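Local coordinates for protein mini spindles (Drosophila melanogaster, PDB 5VJC) that probably binds tubulin through its TOG domain and so promotes microtubule dynamics and mitotic spindle formation, at residues D90-Y101 with E133-K144. Numbering follows the deposited sequence.
Sequences DLILKWLTLRFY and EGSSFVPHLLLK
F100 reaches across to F137, H140, L141 and K144 at the C-terminal end of two helices that run side by side. Its CB lies against CG and CD of K144, and its CG lies near K144 CG and the carbonyl O of H140. Further along the ring, CD2 comes to 3.6 Å from the carbonyl O of H140, and CE2 touches both CA of L141 and, at 3.8 Å, CE1 of F137; CZ lies near the same F137 atom. With CG anti to the carbonyl carbon, beside the backbone N (chi1 -69°), the ring is turned toward helix 131-142. The F137 ring in turn receives L93 CD2 over the centre of one face, a CH-pi contact 9° off the normal, while T97 CG2 meets its edge. Helix segments 90-99 and 133-142 pack with their axes 9.0 Å apart and nearly parallel (23°), within the array of HEAT repeats that builds a TOG domain; helix 105-124, in the connection between them, adds L115 against L93 and F137. Polar links flank this core. Y101 OH and H140 ND1 share a 2.7 Å hydrogen bond, each at the edge of the other's ring, and F31 meets the imidazole. At the N-terminal end a water bridges D90 O and S136 OG; D90 pairs with R17, while E133 is held by K14 and by the hydroxyl of Y127. K144, bent at chi2 and chi3, curls its chain past F100 so that NZ donates to F100 O, 2.8 Å away and nearly in line with the carbonyl. An alanine here would lose both the methylenes against F100 and the ammonium, and would probably leave that carbonyl without its lysine donor.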
loop_
_atom_site.group_PDB
_atom_site.type_symbol
_atom_site.label_atom_id
_atom_site.label_comp_id
_atom_site.label_asym_id
_atom_site.label_seq_id
_atom_site.Cartn_x
_atom_site.Cartn_y
_atom_site.Cartn_z
ATOM N N ASP A 90 12.210 7.869 -2.067
ATOM C CA ASP A 90 12.276 6.847 -1.026
ATOM C C ASP A 90 12.116 7.465 0.373
ATOM O O ASP A 90 11.413 6.904 1.234
ATOM C CB ASP A 90 13.594 6.042 -1.148
ATOM C CG ASP A 90 14.855 6.915 -0.978
ATOM O OD1 ASP A 90 14.960 7.970 -1.643
ATOM O OD2 ASP A 90 15.742 6.535 -0.169
ATOM N N LEU A 91 12.722 8.635 0.591
ATOM C CA LEU A 91 12.602 9.344 1.868
ATOM C C LEU A 91 11.170 9.836 2.089
ATOM O O LEU A 91 10.640 9.767 3.197
ATOM C CB LEU A 91 13.560 10.549 1.920
ATOM C CG LEU A 91 15.037 10.191 1.686
ATOM C CD1 LEU A 91 15.913 11.458 1.561
ATOM C CD2 LEU A 91 15.483 9.333 2.850
ATOM N N ILE A 92 10.567 10.363 1.035
ATOM C CA ILE A 92 9.210 10.907 1.150
ATOM C C ILE A 92 8.188 9.788 1.381
ATOM O O ILE A 92 7.271 9.952 2.197
ATOM C CB ILE A 92 8.811 11.719 -0.093
ATOM C CG1 ILE A 92 9.710 12.957 -0.239
ATOM C CG2 ILE A 92 7.360 12.157 -0.007
ATOM C CD1 ILE A 92 9.794 13.794 1.016
ATOM N N LEU A 93 8.351 8.661 0.680
ATOM C CA LEU A 93 7.479 7.510 0.897
ATOM C C LEU A 93 7.616 7.028 2.340
ATOM O O LEU A 93 6.602 6.770 3.002
ATOM C CB LEU A 93 7.775 6.365 -0.094
ATOM C CG LEU A 93 7.452 6.655 -1.573
ATOM C CD1 LEU A 93 7.858 5.502 -2.476
ATOM C CD2 LEU A 93 5.933 7.004 -1.779
ATOM N N LYS A 94 8.856 6.927 2.832
ATOM C CA LYS A 94 9.097 6.524 4.225
ATOM C C LYS A 94 8.428 7.460 5.214
ATOM O O LYS A 94 7.848 7.005 6.208
ATOM C CB LYS A 94 10.592 6.460 4.544
ATOM C CG LYS A 94 11.302 5.238 3.980
ATOM C CD LYS A 94 12.818 5.286 4.244
ATOM C CE LYS A 94 13.471 3.994 3.762
ATOM N NZ LYS A 94 14.943 3.968 4.028
ATOM N N TRP A 95 8.518 8.759 4.962
ATOM C CA TRP A 95 7.935 9.729 5.896
ATOM C C TRP A 95 6.406 9.554 5.941
ATOM O O TRP A 95 5.793 9.667 6.993
ATOM C CB TRP A 95 8.283 11.173 5.510
ATOM C CG TRP A 95 7.651 12.183 6.442
ATOM C CD1 TRP A 95 8.024 12.458 7.730
ATOM C CD2 TRP A 95 6.522 13.028 6.164
ATOM N NE1 TRP A 95 7.195 13.422 8.268
ATOM C CE2 TRP A 95 6.274 13.794 7.325
ATOM C CE3 TRP A 95 5.706 13.225 5.041
ATOM C CZ2 TRP A 95 5.240 14.721 7.401
ATOM C CZ3 TRP A 95 4.671 14.152 5.121
ATOM C CH2 TRP A 95 4.450 14.887 6.287
ATOM N N LEU A 96 5.806 9.264 4.797
ATOM C CA LEU A 96 4.361 9.069 4.776
ATOM C C LEU A 96 3.977 7.768 5.493
ATOM O O LEU A 96 2.971 7.742 6.194
ATOM C CB LEU A 96 3.832 9.114 3.338
ATOM C CG LEU A 96 3.988 10.555 2.830
ATOM C CD1 LEU A 96 4.008 10.630 1.322
ATOM C CD2 LEU A 96 2.887 11.475 3.443
ATOM N N THR A 97 4.788 6.718 5.374
ATOM C CA THR A 97 4.476 5.471 6.070
ATOM C C THR A 97 4.426 5.701 7.589
ATOM O O THR A 97 3.639 5.051 8.284
ATOM C CB THR A 97 5.481 4.319 5.768
ATOM O OG1 THR A 97 6.765 4.602 6.342
ATOM C CG2 THR A 97 5.608 4.049 4.242
ATOM N N LEU A 98 5.238 6.626 8.110
ATOM C CA LEU A 98 5.119 6.969 9.534
ATOM C C LEU A 98 3.775 7.636 9.848
ATOM O O LEU A 98 3.138 7.316 10.840
ATOM C CB LEU A 98 6.265 7.881 9.971
ATOM C CG LEU A 98 7.657 7.286 9.830
ATOM C CD1 LEU A 98 8.671 8.376 10.169
ATOM C CD2 LEU A 98 7.850 6.060 10.748
ATOM N N ARG A 99 3.342 8.540 8.971
ATOM C CA ARG A 99 2.053 9.218 9.098
ATOM C C ARG A 99 0.846 8.291 8.961
ATOM O O ARG A 99 -0.269 8.649 9.352
ATOM C CB ARG A 99 1.941 10.340 8.054
ATOM C CG ARG A 99 2.835 11.522 8.392
ATOM C CD ARG A 99 2.740 11.752 9.882
ATOM N NE ARG A 99 3.861 12.478 10.467
ATOM C CZ ARG A 99 5.133 12.107 10.402
ATOM N NH1 ARG A 99 5.487 11.022 9.729
ATOM N NH2 ARG A 99 6.070 12.848 10.993
ATOM N N PHE A 100 1.054 7.110 8.393
ATOM C CA PHE A 100 -0.040 6.151 8.296
ATOM C C PHE A 100 -0.399 5.559 9.659
ATOM O O PHE A 100 -1.491 5.027 9.830
ATOM C CB PHE A 100 0.305 5.036 7.315
ATOM C CG PHE A 100 0.364 5.490 5.876
ATOM C CD1 PHE A 100 -0.224 6.679 5.480
ATOM C CD2 PHE A 100 1.027 4.730 4.924
ATOM C CE1 PHE A 100 -0.171 7.099 4.149
ATOM C CE2 PHE A 100 1.086 5.142 3.590
ATOM C CZ PHE A 100 0.486 6.326 3.207
ATOM N N TYR A 101 0.512 5.649 10.626
ATOM C CA TYR A 101 0.251 5.100 11.960
ATOM C C TYR A 101 -0.300 6.142 12.927
ATOM O O TYR A 101 -0.787 5.806 14.006
ATOM C CB TYR A 101 1.518 4.467 12.522
ATOM C CG TYR A 101 1.881 3.217 11.772
ATOM C CD1 TYR A 101 2.653 3.279 10.616
ATOM C CD2 TYR A 101 1.407 1.979 12.179
ATOM C CE1 TYR A 101 2.976 2.139 9.905
ATOM C CE2 TYR A 101 1.719 0.832 11.472
ATOM C CZ TYR A 101 2.508 0.919 10.341
ATOM O OH TYR A 101 2.828 -0.215 9.642
ATOM N N GLU A 133 11.795 0.826 -2.567
ATOM C CA GLU A 133 10.726 1.814 -2.465
ATOM C C GLU A 133 9.363 1.122 -2.331
ATOM O O GLU A 133 8.606 1.422 -1.403
ATOM C CB GLU A 133 10.753 2.768 -3.657
ATOM C CG GLU A 133 11.942 3.735 -3.584
ATOM C CD GLU A 133 12.219 4.470 -4.871
ATOM O OE1 GLU A 133 11.941 3.925 -5.965
ATOM O OE2 GLU A 133 12.738 5.605 -4.788
ATOM N N GLY A 134 9.062 0.195 -3.232
ATOM C CA GLY A 134 7.857 -0.623 -3.131
ATOM C C GLY A 134 7.701 -1.332 -1.788
ATOM O O GLY A 134 6.653 -1.246 -1.136
ATOM N N SER A 135 8.742 -2.049 -1.371
ATOM C CA SER A 135 8.706 -2.817 -0.125
ATOM C C SER A 135 8.529 -1.953 1.116
ATOM O O SER A 135 7.900 -2.363 2.075
ATOM C CB SER A 135 9.994 -3.636 0.031
ATOM O OG SER A 135 9.899 -4.797 -0.755
ATOM N N SER A 136 9.121 -0.768 1.102
ATOM C CA SER A 136 9.069 0.109 2.267
ATOM C C SER A 136 7.701 0.744 2.418
ATOM O O SER A 136 7.360 1.248 3.493
ATOM C CB SER A 136 10.104 1.215 2.148
ATOM O OG SER A 136 9.649 2.158 1.185
ATOM N N PHE A 137 6.931 0.736 1.326
ATOM C CA PHE A 137 5.773 1.609 1.214
ATOM C C PHE A 137 4.440 0.866 1.196
ATOM O O PHE A 137 3.567 1.171 1.982
ATOM C CB PHE A 137 5.892 2.467 -0.050
ATOM C CG PHE A 137 4.700 3.352 -0.302
ATOM C CD1 PHE A 137 4.328 4.321 0.620
ATOM C CD2 PHE A 137 3.948 3.214 -1.469
ATOM C CE1 PHE A 137 3.204 5.150 0.387
ATOM C CE2 PHE A 137 2.839 4.042 -1.718
ATOM C CZ PHE A 137 2.474 5.005 -0.791
ATOM N N VAL A 138 4.301 -0.100 0.297
ATOM C CA VAL A 138 3.010 -0.755 0.059
ATOM C C VAL A 138 2.361 -1.462 1.270
ATOM O O VAL A 138 1.168 -1.298 1.466
ATOM C CB VAL A 138 3.137 -1.753 -1.107
ATOM C CG1 VAL A 138 1.791 -2.445 -1.418
ATOM C CG2 VAL A 138 3.678 -1.026 -2.331
ATOM N N PRO A 139 3.127 -2.230 2.087
ATOM C CA PRO A 139 2.471 -2.894 3.230
ATOM C C PRO A 139 1.814 -1.900 4.182
ATOM O O PRO A 139 0.744 -2.171 4.746
ATOM C CB PRO A 139 3.622 -3.619 3.949
ATOM C CG PRO A 139 4.698 -3.708 2.968
ATOM C CD PRO A 139 4.547 -2.599 1.981
ATOM N N HIS A 140 2.468 -0.747 4.337
ATOM C CA HIS A 140 2.012 0.273 5.245
ATOM C C HIS A 140 0.831 1.017 4.669
ATOM O O HIS A 140 -0.110 1.358 5.399
ATOM C CB HIS A 140 3.154 1.239 5.580
ATOM C CG HIS A 140 4.352 0.552 6.142
ATOM N ND1 HIS A 140 4.381 0.046 7.423
ATOM C CD2 HIS A 140 5.546 0.244 5.581
ATOM C CE1 HIS A 140 5.557 -0.520 7.637
ATOM N NE2 HIS A 140 6.283 -0.416 6.536
ATOM N N LEU A 141 0.886 1.287 3.368
ATOM C CA LEU A 141 -0.260 1.880 2.697
ATOM C C LEU A 141 -1.479 0.969 2.835
ATOM O O LEU A 141 -2.551 1.422 3.204
ATOM C CB LEU A 141 0.049 2.122 1.222
ATOM C CG LEU A 141 -1.089 2.439 0.264
ATOM C CD1 LEU A 141 -1.613 3.856 0.519
ATOM C CD2 LEU A 141 -0.598 2.243 -1.239
ATOM N N LEU A 142 -1.288 -0.321 2.566
ATOM C CA LEU A 142 -2.393 -1.275 2.591
ATOM C C LEU A 142 -3.075 -1.378 3.952
ATOM O O LEU A 142 -4.264 -1.693 4.022
ATOM C CB LEU A 142 -1.917 -2.654 2.156
ATOM C CG LEU A 142 -2.057 -2.891 0.654
ATOM C CD1 LEU A 142 -1.135 -4.016 0.230
ATOM C CD2 LEU A 142 -3.510 -3.239 0.318
ATOM N N LEU A 143 -2.321 -1.119 5.021
ATOM C CA LEU A 143 -2.868 -1.078 6.375
ATOM C C LEU A 143 -4.059 -0.153 6.505
ATOM O O LEU A 143 -4.926 -0.385 7.330
ATOM C CB LEU A 143 -1.801 -0.641 7.385
ATOM C CG LEU A 143 -0.854 -1.746 7.856
ATOM C CD1 LEU A 143 0.044 -1.191 8.947
ATOM C CD2 LEU A 143 -1.621 -2.981 8.362
ATOM N N LYS A 144 -4.089 0.902 5.700
ATOM C CA LYS A 144 -5.174 1.866 5.770
ATOM C C LYS A 144 -6.366 1.519 4.854
ATOM O O LYS A 144 -7.364 2.238 4.844
ATOM C CB LYS A 144 -4.659 3.263 5.421
ATOM C CG LYS A 144 -3.414 3.719 6.171
ATOM C CD LYS A 144 -3.367 3.236 7.619
ATOM C CE LYS A 144 -4.202 4.074 8.534
ATOM N NZ LYS A 144 -3.912 3.685 9.951
HETATM O O HOH W 1 11.253 4.136 0.390
#